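Local coordinates for protein glutathione reductase (Bartonella henselae, PDB 3O0H) that probably catalyses the NADPH-dependent reduction of glutathione disulfide to two molecules of glutathione, using a tightly bound FAD, at residues B[407-412]-B[460-465]; B[263-268]-B[278-283]. One frame throughout, in Å; residues are numbered along the deposited sequence.

Interaction 1 of 2, residues B[407-412]-B[460-465]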
loop_
_atom_site.group_PDB
_atom_site.type_symbol
_atom_site.label_atom_id
_atom_site.label_comp_id
_atom_site.label_asym_id
_atom_site.label_seq_id
_atom_site.Cartn_x
_atom_site.Cartn_y
_atom_site.Cartn_z
ATOM N N GLU B 407 15.229 -8.462 -2.783
ATOM C CA GLU B 407 14.430 -7.270 -2.959
ATOM C C GLU B 407 14.462 -6.419 -1.699
ATOM O O GLU B 407 14.253 -6.922 -0.573
ATOM C CB GLU B 407 13.001 -7.640 -3.339
ATOM C CG GLU B 407 12.869 -8.404 -4.668
ATOM C CD GLU B 407 11.421 -8.790 -4.969
ATOM O OE1 GLU B 407 10.500 -8.149 -4.400
ATOM O OE2 GLU B 407 11.204 -9.712 -5.771
ATOM N N LYS B 408 14.777 -5.144 -1.913
ATOM C CA LYS B 408 14.779 -4.098 -0.888
ATOM C C LYS B 408 13.564 -3.200 -1.049
ATOM O O LYS B 408 12.816 -3.305 -2.044
ATOM C CB LYS B 408 16.018 -3.201 -1.030
ATOM C CG LYS B 408 17.361 -3.925 -1.097
ATOM C CD LYS B 408 17.772 -4.482 0.263
ATOM C CE LYS B 408 19.249 -4.900 0.255
ATOM N NZ LYS B 408 19.510 -5.874 1.338
ATOM N N MET B 409 13.372 -2.325 -0.063
ATOM C CA MET B 409 12.430 -1.226 -0.159
ATOM C C MET B 409 13.280 0.016 0.016
ATOM O O MET B 409 14.142 0.071 0.916
ATOM C CB MET B 409 11.380 -1.259 0.955
ATOM C CG MET B 409 10.465 0.028 1.011
ATOM S SD MET B 409 9.218 0.153 -0.289
ATOM C CE MET B 409 8.982 -1.585 -0.502
ATOM N N PHE B 410 13.043 0.982 -0.848
ATOM C CA PHE B 410 13.718 2.275 -0.792
ATOM C C PHE B 410 12.689 3.378 -0.557
ATOM O O PHE B 410 11.675 3.423 -1.244
ATOM C CB PHE B 410 14.428 2.497 -2.105
ATOM C CG PHE B 410 14.857 3.892 -2.296
ATOM C CD1 PHE B 410 16.032 4.342 -1.703
ATOM C CD2 PHE B 410 14.068 4.782 -3.033
ATOM C CE1 PHE B 410 16.445 5.630 -1.842
ATOM C CE2 PHE B 410 14.486 6.112 -3.205
ATOM C CZ PHE B 410 15.662 6.532 -2.591
ATOM N N MET B 411 12.912 4.249 0.418
ATOM C CA MET B 411 12.004 5.382 0.661
ATOM C C MET B 411 12.867 6.619 0.907
ATOM O O MET B 411 13.868 6.563 1.659
ATOM C CB MET B 411 11.118 5.149 1.880
ATOM C CG MET B 411 10.079 4.046 1.700
ATOM S SD MET B 411 9.272 3.524 3.267
ATOM C CE MET B 411 8.002 2.424 2.644
ATOM N N LYS B 412 12.515 7.726 0.273
ATOM C CA LYS B 412 13.275 8.952 0.497
ATOM C C LYS B 412 12.328 10.148 0.592
ATOM O O LYS B 412 11.444 10.306 -0.224
ATOM C CB LYS B 412 14.328 9.123 -0.585
ATOM C CG LYS B 412 15.157 10.368 -0.432
ATOM C CD LYS B 412 16.372 10.384 -1.334
ATOM C CE LYS B 412 16.031 10.775 -2.756
ATOM N NZ LYS B 412 17.165 10.689 -3.727
ATOM N N PRO B 460 3.569 -4.627 12.496
ATOM C CA PRO B 460 4.676 -4.489 11.585
ATOM C C PRO B 460 4.208 -4.128 10.176
ATOM O O PRO B 460 3.371 -4.814 9.592
ATOM C CB PRO B 460 5.321 -5.880 11.576
ATOM C CG PRO B 460 4.406 -6.815 12.368
ATOM C CD PRO B 460 3.124 -6.037 12.603
ATOM N N THR B 461 4.730 -3.035 9.650
ATOM C CA THR B 461 4.485 -2.664 8.267
ATOM C C THR B 461 5.794 -2.186 7.644
ATOM O O THR B 461 6.776 -1.962 8.348
ATOM C CB THR B 461 3.435 -1.505 8.106
ATOM O OG1 THR B 461 3.959 -0.302 8.683
ATOM C CG2 THR B 461 2.087 -1.826 8.772
ATOM N N MET B 462 5.777 -1.991 6.335
ATOM C CA MET B 462 6.850 -1.288 5.633
ATOM C C MET B 462 6.684 0.194 5.771
ATOM O O MET B 462 7.657 0.939 5.962
ATOM C CB MET B 462 6.815 -1.670 4.140
ATOM C CG MET B 462 7.026 -3.143 3.939
ATOM S SD MET B 462 7.244 -3.655 2.201
ATOM C CE MET B 462 6.258 -2.495 1.274
ATOM N N SER B 463 5.434 0.648 5.741
ATOM C CA SER B 463 5.172 2.080 5.745
ATOM C C SER B 463 5.571 2.802 7.025
ATOM O O SER B 463 5.828 4.019 6.993
ATOM C CB SER B 463 3.719 2.356 5.395
ATOM O OG SER B 463 3.515 2.001 4.034
ATOM N N GLU B 464 5.688 2.054 8.134
ATOM C CA GLU B 464 6.071 2.687 9.396
ATOM C C GLU B 464 7.460 3.332 9.344
ATOM O O GLU B 464 7.737 4.245 10.137
ATOM C CB GLU B 464 5.983 1.736 10.593
ATOM C CG GLU B 464 6.827 0.490 10.508
ATOM C CD GLU B 464 6.765 -0.345 11.760
ATOM O OE1 GLU B 464 6.693 -1.575 11.646
ATOM O OE2 GLU B 464 6.833 0.223 12.878
ATOM N N GLU B 465 8.321 2.879 8.432
ATOM C CA GLU B 465 9.647 3.511 8.284
ATOM C C GLU B 465 9.537 4.991 7.961
ATOM O O GLU B 465 10.419 5.754 8.334
ATOM C CB GLU B 465 10.480 2.794 7.220
ATOM C CG GLU B 465 10.729 1.323 7.567
ATOM C CD GLU B 465 11.371 1.158 8.946
ATOM O OE1 GLU B 465 12.303 1.948 9.236
ATOM O OE2 GLU B 465 10.916 0.288 9.741
#
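In the dimerisation domain, Met409 and Met411 of the strand 409-416 meet Met462 in the loop that follows the cis-proline Pro460, forming a small methionine cluster without a hydrogen bond across it. Met409 and Met462 cross at about a right angle and meet through their methyl ends: Met409 CE lies 3.4 Å from Met462 CE, tighter than usual van der Waals contact, and 3.8 Å from Met462 SD. CG of Met409 stands opposite its backbone N (chi1 172°), and bends in the chain beyond it bring the methyl to Met462. Met411 reaches across differently, with an extended chain that carries its CE to 3.7 Å from the carbonyl oxygen Met462 O. Its sulfur passes beside the next part of the loop, Met411 SD being 4.2 Å from Glu465 CB. Met462 O is not left to this apolar neighbour, because it also accepts Glu465 N at 3.2 Å.

Two side-chain bonds also brace the turn, between Thr461 and Glu464. In an ST motif, Glu464 N donates to Thr461 OG1 at 3.0 Å; in return Thr461 N gives a nearly straight bond (168°) to Glu464 OE1, approaching from above the carboxylate plane. Glu464 OE1 is also bonded to His459 ND1, consistent with the His-Glu pair of this family, and Pro460 touches a bound FAD.

The strand is held on both flanks, Met409 and Met411 bonding through their backbones to strand 387-395 and Phe410 and Lys412 to strand 422-428. Phe410 packs on helix 232-245, while across the dimer interface Ser463 OG and Met462 N bond to Glu434 of the second subunit. The methionines thus lie between the large antiparallel sheet and a loop at the subunit interface.

Interaction 2 of 2, residues B[263-268]-B[278-283]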
loop_
_atom_site.group_PDB
_atom_site.type_symbol
_atom_site.label_atom_id
_atom_site.label_comp_id
_atom_site.label_asym_id
_atom_site.label_seq_id
_atom_site.Cartn_x
_atom_site.Cartn_y
_atom_site.Cartn_z
ATOM N N ASN B 263 15.705 -16.555 -38.413
ATOM C CA ASN B 263 15.537 -16.949 -36.992
ATOM C C ASN B 263 15.381 -15.802 -35.992
ATOM O O ASN B 263 15.234 -16.039 -34.773
ATOM C CB ASN B 263 16.705 -17.864 -36.578
ATOM C CG ASN B 263 16.750 -19.136 -37.385
ATOM O OD1 ASN B 263 17.819 -19.586 -37.830
ATOM N ND2 ASN B 263 15.587 -19.722 -37.611
ATOM N N CYS B 264 15.406 -14.565 -36.493
ATOM C CA CYS B 264 15.315 -13.374 -35.652
ATOM C C CYS B 264 15.523 -12.080 -36.404
ATOM O O CYS B 264 16.077 -12.047 -37.493
ATOM C CB CYS B 264 16.346 -13.392 -34.496
ATOM S SG CYS B 264 18.050 -13.831 -34.980
ATOM N N TYR B 265 15.072 -10.994 -35.781
ATOM C CA TYR B 265 15.347 -9.659 -36.271
ATOM C C TYR B 265 16.695 -9.210 -35.740
ATOM O O TYR B 265 16.953 -9.256 -34.529
ATOM C CB TYR B 265 14.259 -8.693 -35.808
ATOM C CG TYR B 265 12.909 -9.055 -36.366
ATOM C CD1 TYR B 265 12.589 -8.753 -37.675
ATOM C CD2 TYR B 265 11.975 -9.730 -35.605
ATOM C CE1 TYR B 265 11.396 -9.085 -38.198
ATOM C CE2 TYR B 265 10.739 -10.055 -36.126
ATOM C CZ TYR B 265 10.464 -9.726 -37.432
ATOM O OH TYR B 265 9.262 -10.041 -38.005
ATOM N N ASN B 266 17.520 -8.728 -36.640
ATOM C CA ASN B 266 18.829 -8.259 -36.282
ATOM C C ASN B 266 18.798 -6.746 -36.075
ATOM O O ASN B 266 18.572 -5.982 -37.028
ATOM C CB ASN B 266 19.826 -8.635 -37.371
ATOM C CG ASN B 266 21.224 -8.726 -36.858
ATOM O OD1 ASN B 266 21.450 -9.276 -35.777
ATOM N ND2 ASN B 266 22.188 -8.193 -37.621
ATOM N N VAL B 267 19.051 -6.330 -34.846
ATOM C CA VAL B 267 19.042 -4.926 -34.505
ATOM C C VAL B 267 20.472 -4.432 -34.545
ATOM O O VAL B 267 21.308 -4.881 -33.754
ATOM C CB VAL B 267 18.419 -4.664 -33.125
ATOM C CG1 VAL B 267 18.413 -3.148 -32.828
ATOM C CG2 VAL B 267 16.952 -5.247 -33.031
ATOM N N VAL B 268 20.738 -3.506 -35.457
ATOM C CA VAL B 268 22.058 -3.003 -35.684
ATOM C C VAL B 268 22.111 -1.593 -35.117
ATOM O O VAL B 268 21.309 -0.760 -35.514
ATOM C CB VAL B 268 22.387 -2.989 -37.194
ATOM C CG1 VAL B 268 23.822 -2.523 -37.434
ATOM C CG2 VAL B 268 22.151 -4.382 -37.820
ATOM N N ASP B 278 13.864 -12.393 -31.279
ATOM C CA ASP B 278 12.641 -12.843 -31.930
ATOM C C ASP B 278 11.680 -11.691 -32.277
ATOM O O ASP B 278 11.040 -11.704 -33.315
ATOM C CB ASP B 278 11.902 -13.849 -31.051
ATOM C CG ASP B 278 12.467 -15.259 -31.130
ATOM O OD1 ASP B 278 13.439 -15.553 -31.921
ATOM O OD2 ASP B 278 11.867 -16.113 -30.416
ATOM N N ARG B 279 11.585 -10.701 -31.394
ATOM C CA ARG B 279 10.738 -9.526 -31.623
ATOM C C ARG B 279 11.494 -8.292 -31.156
ATOM O O ARG B 279 12.383 -8.387 -30.319
ATOM C CB ARG B 279 9.443 -9.633 -30.841
ATOM C CG ARG B 279 8.542 -10.792 -31.232
ATOM C CD ARG B 279 7.940 -10.608 -32.633
ATOM N NE ARG B 279 7.045 -11.700 -33.027
ATOM C CZ ARG B 279 7.315 -12.633 -33.952
ATOM N NH1 ARG B 279 8.486 -12.674 -34.584
ATOM N NH2 ARG B 279 6.415 -13.565 -34.236
ATOM N N VAL B 280 11.133 -7.156 -31.734
ATOM C CA VAL B 280 11.711 -5.885 -31.410
ATOM C C VAL B 280 10.550 -4.913 -31.136
ATOM O O VAL B 280 9.671 -4.752 -31.980
ATOM C CB VAL B 280 12.545 -5.357 -32.556
ATOM C CG1 VAL B 280 13.127 -3.987 -32.178
ATOM C CG2 VAL B 280 13.647 -6.359 -32.931
ATOM N N MET B 281 10.526 -4.302 -29.944
ATOM C CA MET B 281 9.473 -3.331 -29.630
ATOM C C MET B 281 10.041 -1.943 -29.511
ATOM O O MET B 281 11.029 -1.732 -28.823
ATOM C CB MET B 281 8.790 -3.700 -28.305
ATOM C CG MET B 281 7.627 -2.798 -27.902
ATOM S SD MET B 281 7.270 -2.909 -26.131
ATOM C CE MET B 281 5.920 -1.693 -26.039
ATOM N N LEU B 282 9.405 -0.980 -30.168
ATOM C CA LEU B 282 9.799 0.406 -30.025
ATOM C C LEU B 282 8.949 1.074 -28.929
ATOM O O LEU B 282 7.712 1.050 -28.988
ATOM C CB LEU B 282 9.640 1.147 -31.333
ATOM C CG LEU B 282 10.446 0.587 -32.518
ATOM C CD1 LEU B 282 10.004 1.289 -33.754
ATOM C CD2 LEU B 282 11.981 0.688 -32.336
ATOM N N ALA B 283 9.614 1.716 -27.972
ATOM C CA ALA B 283 8.939 2.459 -26.924
ATOM C C ALA B 283 9.613 3.805 -26.787
ATOM O O ALA B 283 10.188 4.102 -25.747
ATOM C CB ALA B 283 9.015 1.680 -25.595
#
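Tyr265 packs against Asp278, Arg279 and Val280, and Val267 against Val280, where the middle strand of the three-stranded antiparallel sheet of strands 255-261, 264-269 and 274-277 meets strand 279-282 at the border of a parallel, Rossmann-like sheet. In this family such a unit belongs to the NADPH-binding domain. The two short strands run at 50° to each other; no hydrogen bond passes between the segments, which meet through side-chain packing and a ring edge on a backbone carbonyl. That edge is Tyr265's: CD2 lies 3.2 Å from Asp278 O, close to the ring plane. Arg279 NH1 approaches the same ring near its plane too, 3.8 Å from Tyr265 CE2, with ring and guanidinium planes 64° apart, so the two do not stack. A bend at chi2 (-69°) folds the Arg279 chain back, and NH1 donates to Asp278 O at 3.0 Å, from above the carbonyl plane. Deeper in, Val267 and Val280 face each other tip to tip, their CG2 methyls tightly apposed at 3.5 Å, while Val280 CG2 also touches Tyr265 CB. Cys264, beside Asp278, is tied by a disulfide to Cys276. Asp278 OD2 accepts Lys192 N, whereas OD1 merely sits 3.4 Å from Asn263 O, two acceptors side by side.

How the interactions relate
Interaction 2 comes first along the chain and closes before interaction 1 opens. Their centres lie 38 Å apart and their nearest atoms about 22 Å, so they do not touch. They share no sheet: 263-268 and 278-283 join a three-stranded antiparallel sheet to the border of a four-stranded parallel one, within the pyridine nucleotide-disulphide oxidoreductase range, whereas 407-412 and 460-465 link a large antiparallel sheet to a loop of the dimerisation range. Only interaction 1 reaches the second subunit. Interaction 2 is thus packing inside what is probably the NADPH-binding part, and interaction 1 packing behind the dimer interface, in a loop whose Pro460 touches a bound FAD.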